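Side-chain contact in microcin B17-processing protein McbB (Escherichia coli str. K-12 substr. MG1655, PDB 6GRH), which is needed to process the inactive microcin B17 precursor, McbA, into the active peptide antibiotic: residues R179-Y184 and E198-R203. Numbering follows the deposited sequence.
Sequences RIDGVY and ERWLSR. With SO4 (sulfate ion), chain G.
Arg179 lays its guanidinium over one face of the Trp200 indole, the two planes inclined by 26°. Arg179 NH1 sits above the middle of the ring system, 3.3 Å from Trp200 CD2, while Arg179 CZ lies 4.0 Å from the centroid of the five-membered ring and 15° off its normal, a cation-pi contact. Nearer the backbone, Arg179 CD adds a CH-pi contact to the same ring. A bend at chi2 (-73°) followed by an extended chi3 brings the chain across the indole. Arginine suits this place because its flat cation can stack while its N-H groups remain available for hydrogen bonds: NE bonds to Ser177 OG, and NH1 to a water in the guanidinium plane that also accepts from Arg203 NH1. The stack joins strand 177-180 of the mixed sheet to helix 193-204, which follows the zinc ligand Cys192 and includes another, Cys195. Tryptophan offers a broad apolar surface and a single N-H; the indole also touches Tyr172 and Leu174 of strand 167-174, and Trp200 NE1 donates a hydrogen bond to a second water, 2.8 Å away. That water donates to Asp181 OD1 at 2.7 Å, bridging carboxylate and indole, while OD2 is hydrogen-bonded to His193 ND1 and Gln170 NE2, and OD1 also to Tyr172 OH. On the helix, Arg199 NH1 and NH2 hold a sulfate, probably from the crystallisation liquor, through two nearly straight bonds; Arg203, one turn on, adds two longer ones through NE and NH2.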
ATOM      1  N   ARG B 179      16.100  -7.108  -9.649  1.00 22.99           N
ATOM      2  CA  ARG B 179      15.265  -7.728  -8.620  1.00 23.17           C
ATOM      3  C   ARG B 179      16.000  -8.844  -7.922  1.00 22.86           C
ATOM      4  O   ARG B 179      16.578  -9.709  -8.576  1.00 23.47           O
ATOM      5  CB  ARG B 179      14.019  -8.335  -9.263  1.00 24.13           C
ATOM      6  CG  ARG B 179      13.169  -7.329 -10.002  1.00 25.52           C
ATOM      7  CD  ARG B 179      12.451  -6.448  -9.023  1.00 26.22           C
ATOM      8  NE  ARG B 179      11.629  -5.465  -9.730  1.00 27.42           N
ATOM      9  CZ  ARG B 179      10.655  -4.742  -9.179  1.00 28.07           C
ATOM     10  NH1 ARG B 179      10.312  -4.882  -7.899  1.00 27.89           N
ATOM     11  NH2 ARG B 179       9.996  -3.891  -9.948  1.00 29.14           N
ATOM     12  N   ILE B 180      15.955  -8.852  -6.601  1.00 22.41           N
ATOM     13  CA  ILE B 180      16.434  -9.981  -5.847  1.00 22.55           C
ATOM     14  C   ILE B 180      15.219 -10.467  -5.067  1.00 22.23           C
ATOM     15  O   ILE B 180      14.691  -9.753  -4.214  1.00 21.56           O
ATOM     16  CB  ILE B 180      17.574  -9.615  -4.879  1.00 22.64           C
ATOM     17  CG1 ILE B 180      18.776  -9.028  -5.642  1.00 22.99           C
ATOM     18  CG2 ILE B 180      17.965 -10.843  -4.055  1.00 22.68           C
ATOM     19  CD1 ILE B 180      19.807  -8.423  -4.723  1.00 23.30           C
ATOM     20  N   ASP B 181      14.785 -11.692  -5.341  1.00 22.12           N
ATOM     21  CA  ASP B 181      13.644 -12.228  -4.630  1.00 22.09           C
ATOM     22  C   ASP B 181      13.978 -12.456  -3.164  1.00 21.83           C
ATOM     23  O   ASP B 181      15.145 -12.582  -2.771  1.00 22.38           O
ATOM     24  CB  ASP B 181      13.160 -13.551  -5.256  1.00 22.46           C
ATOM     25  CG  ASP B 181      12.575 -13.379  -6.632  1.00 22.99           C
ATOM     26  OD1 ASP B 181      12.211 -12.223  -7.020  1.00 22.58           O
ATOM     27  OD2 ASP B 181      12.480 -14.431  -7.339  1.00 23.65           O
ATOM     28  N   GLY B 182      12.948 -12.488  -2.340  1.00 21.92           N
ATOM     29  CA  GLY B 182      13.078 -12.993  -0.990  1.00 21.89           C
ATOM     30  C   GLY B 182      13.582 -14.424  -1.002  1.00 22.15           C
ATOM     31  O   GLY B 182      13.505 -15.121  -2.010  1.00 22.39           O
ATOM     32  N   VAL B 183      14.038 -14.881   0.144  1.00 22.74           N
ATOM     33  CA  VAL B 183      14.559 -16.218   0.243  1.00 23.27           C
ATOM     34  C   VAL B 183      13.384 -17.170   0.168  1.00 23.29           C
ATOM     35  O   VAL B 183      12.441 -17.049   0.944  1.00 24.60           O
ATOM     36  CB  VAL B 183      15.301 -16.442   1.565  1.00 23.90           C
ATOM     37  CG1 VAL B 183      15.755 -17.899   1.646  1.00 24.66           C
ATOM     38  CG2 VAL B 183      16.499 -15.519   1.678  1.00 24.11           C
ATOM     39  N   TYR B 184      13.435 -18.082  -0.792  1.00 22.93           N
ATOM     40  CA  TYR B 184      12.528 -19.209  -0.894  1.00 23.01           C
ATOM     41  C   TYR B 184      13.055 -20.453  -0.173  1.00 23.64           C
ATOM     42  O   TYR B 184      13.963 -21.128  -0.660  1.00 23.81           O
ATOM     43  CB  TYR B 184      12.262 -19.531  -2.374  1.00 23.16           C
ATOM     44  CG  TYR B 184      11.391 -20.742  -2.575  1.00 24.18           C
ATOM     45  CD1 TYR B 184      10.268 -20.988  -1.759  1.00 24.73           C
ATOM     46  CD2 TYR B 184      11.676 -21.654  -3.579  1.00 25.16           C
ATOM     47  CE1 TYR B 184       9.482 -22.127  -1.932  1.00 25.71           C
ATOM     48  CE2 TYR B 184      10.903 -22.790  -3.770  1.00 26.06           C
ATOM     49  CZ  TYR B 184       9.814 -23.025  -2.960  1.00 26.31           C
ATOM     50  OH  TYR B 184       9.100 -24.161  -3.178  1.00 27.73           O
ATOM     51  N   GLU B 198       4.990 -12.479 -10.233  1.00 28.12           N
ATOM     52  CA  GLU B 198       3.574 -12.109 -10.384  1.00 29.54           C
ATOM     53  C   GLU B 198       3.208 -10.827  -9.626  1.00 29.27           C
ATOM     54  O   GLU B 198       2.417 -10.020 -10.112  1.00 29.50           O
ATOM     55  CB  GLU B 198       2.667 -13.270  -9.963  1.00 31.12           C
ATOM     56  CG  GLU B 198       2.786 -14.457 -10.930  1.00 32.62           C
ATOM     57  CD  GLU B 198       2.311 -14.153 -12.350  1.00 34.56           C
ATOM     58  OE1 GLU B 198       1.413 -13.288 -12.489  1.00 35.28           O
ATOM     59  OE2 GLU B 198       2.817 -14.801 -13.307  1.00 35.13           O
ATOM     60  N   ARG B 199       3.764 -10.644  -8.441  1.00 28.55           N
ATOM     61  CA  ARG B 199       3.607  -9.376  -7.717  1.00 29.43           C
ATOM     62  C   ARG B 199       4.153  -8.195  -8.549  1.00 29.64           C
ATOM     63  O   ARG B 199       3.457  -7.171  -8.679  1.00 30.72           O
ATOM     64  CB  ARG B 199       4.265  -9.440  -6.341  1.00 29.33           C
ATOM     65  CG  ARG B 199       4.071  -8.209  -5.462  1.00 30.33           C
ATOM     66  CD  ARG B 199       2.682  -8.159  -4.883  1.00 32.00           C
ATOM     67  NE  ARG B 199       2.467  -6.980  -4.049  1.00 33.80           N
ATOM     68  CZ  ARG B 199       2.045  -5.781  -4.473  1.00 34.72           C
ATOM     69  NH1 ARG B 199       1.798  -5.512  -5.764  1.00 34.42           N
ATOM     70  NH2 ARG B 199       1.885  -4.820  -3.573  1.00 35.88           N
ATOM     71  N   TRP B 200       5.336  -8.333  -9.139  1.00 28.27           N
ATOM     72  CA  TRP B 200       5.928  -7.232  -9.920  1.00 29.50           C
ATOM     73  C   TRP B 200       5.207  -7.014 -11.255  1.00 30.55           C
ATOM     74  O   TRP B 200       4.985  -5.861 -11.660  1.00 29.40           O
ATOM     75  CB  TRP B 200       7.429  -7.418 -10.177  1.00 29.77           C
ATOM     76  CG  TRP B 200       8.267  -7.813  -8.973  1.00 29.53           C
ATOM     77  CD1 TRP B 200       9.292  -8.705  -8.973  1.00 28.99           C
ATOM     78  CD2 TRP B 200       8.144  -7.349  -7.618  1.00 29.59           C
ATOM     79  NE1 TRP B 200       9.809  -8.830  -7.723  1.00 28.65           N
ATOM     80  CE2 TRP B 200       9.138  -8.005  -6.869  1.00 29.45           C
ATOM     81  CE3 TRP B 200       7.297  -6.431  -6.967  1.00 31.26           C
ATOM     82  CZ2 TRP B 200       9.319  -7.790  -5.504  1.00 29.92           C
ATOM     83  CZ3 TRP B 200       7.468  -6.219  -5.598  1.00 31.41           C
ATOM     84  CH2 TRP B 200       8.469  -6.901  -4.882  1.00 31.08           C
ATOM     85  N   LEU B 201       4.821  -8.099 -11.935  1.00 30.99           N
ATOM     86  CA  LEU B 201       4.076  -7.959 -13.194  1.00 33.43           C
ATOM     87  C   LEU B 201       2.708  -7.263 -13.015  1.00 34.96           C
ATOM     88  O   LEU B 201       2.332  -6.437 -13.857  1.00 37.61           O
ATOM     89  CB  LEU B 201       3.939  -9.285 -13.933  1.00 33.52           C
ATOM     90  CG  LEU B 201       5.273  -9.848 -14.431  1.00 33.36           C
ATOM     91  CD1 LEU B 201       5.052 -11.216 -15.032  1.00 34.08           C
ATOM     92  CD2 LEU B 201       5.980  -8.963 -15.433  1.00 34.27           C
ATOM     93  N   SER B 202       2.018  -7.584 -11.921  0.50 35.43           N
ATOM     94  CA  SER B 202       0.783  -6.919 -11.514  0.50 36.54           C
ATOM     95  C   SER B 202       0.979  -5.427 -11.256  0.50 36.90           C
ATOM     96  O   SER B 202       0.240  -4.609 -11.796  0.50 37.29           O
ATOM     97  CB  SER B 202       0.201  -7.585 -10.253  0.50 36.78           C
ATOM     98  OG  SER B 202       0.842  -7.146  -9.052  0.50 37.30           O
ATOM     99  N   ARG B 203       1.968  -5.086 -10.432  1.00 36.73           N
ATOM    100  CA  ARG B 203       2.300  -3.674 -10.139  1.00 38.07           C
ATOM    101  C   ARG B 203       2.641  -2.880 -11.406  1.00 39.84           C
ATOM    102  O   ARG B 203       2.309  -1.694 -11.483  1.00 40.27           O
ATOM    103  CB  ARG B 203       3.429  -3.548  -9.108  1.00 37.64           C
ATOM    104  CG  ARG B 203       3.999  -2.128  -8.937  1.00 38.75           C
ATOM    105  CD  ARG B 203       5.006  -2.042  -7.794  1.00 39.43           C
ATOM    106  NE  ARG B 203       4.346  -2.287  -6.505  1.00 40.36           N
ATOM    107  CZ  ARG B 203       4.945  -2.731  -5.400  1.00 42.02           C
ATOM    108  NH1 ARG B 203       6.251  -3.002  -5.377  1.00 42.73           N
ATOM    109  NH2 ARG B 203       4.221  -2.924  -4.296  1.00 43.67           N
TER
HETATM  110  S   SO4 G 402       0.696  -2.043  -5.729  1.00 49.91           S
HETATM  111  O1  SO4 G 402       1.443  -0.882  -6.263  1.00 54.24           O
HETATM  112  O2  SO4 G 402      -0.756  -1.760  -5.660  1.00 53.37           O
HETATM  113  O3  SO4 G 402       0.891  -3.182  -6.654  1.00 53.25           O
HETATM  114  O4  SO4 G 402       1.203  -2.327  -4.375  1.00 51.27           O
HETATM  115  O   HOH W   1       8.176  -2.683  -7.626  1.00 44.12           O
HETATM  116  O   HOH W   2      12.104  -9.671  -6.308  1.00 30.16           O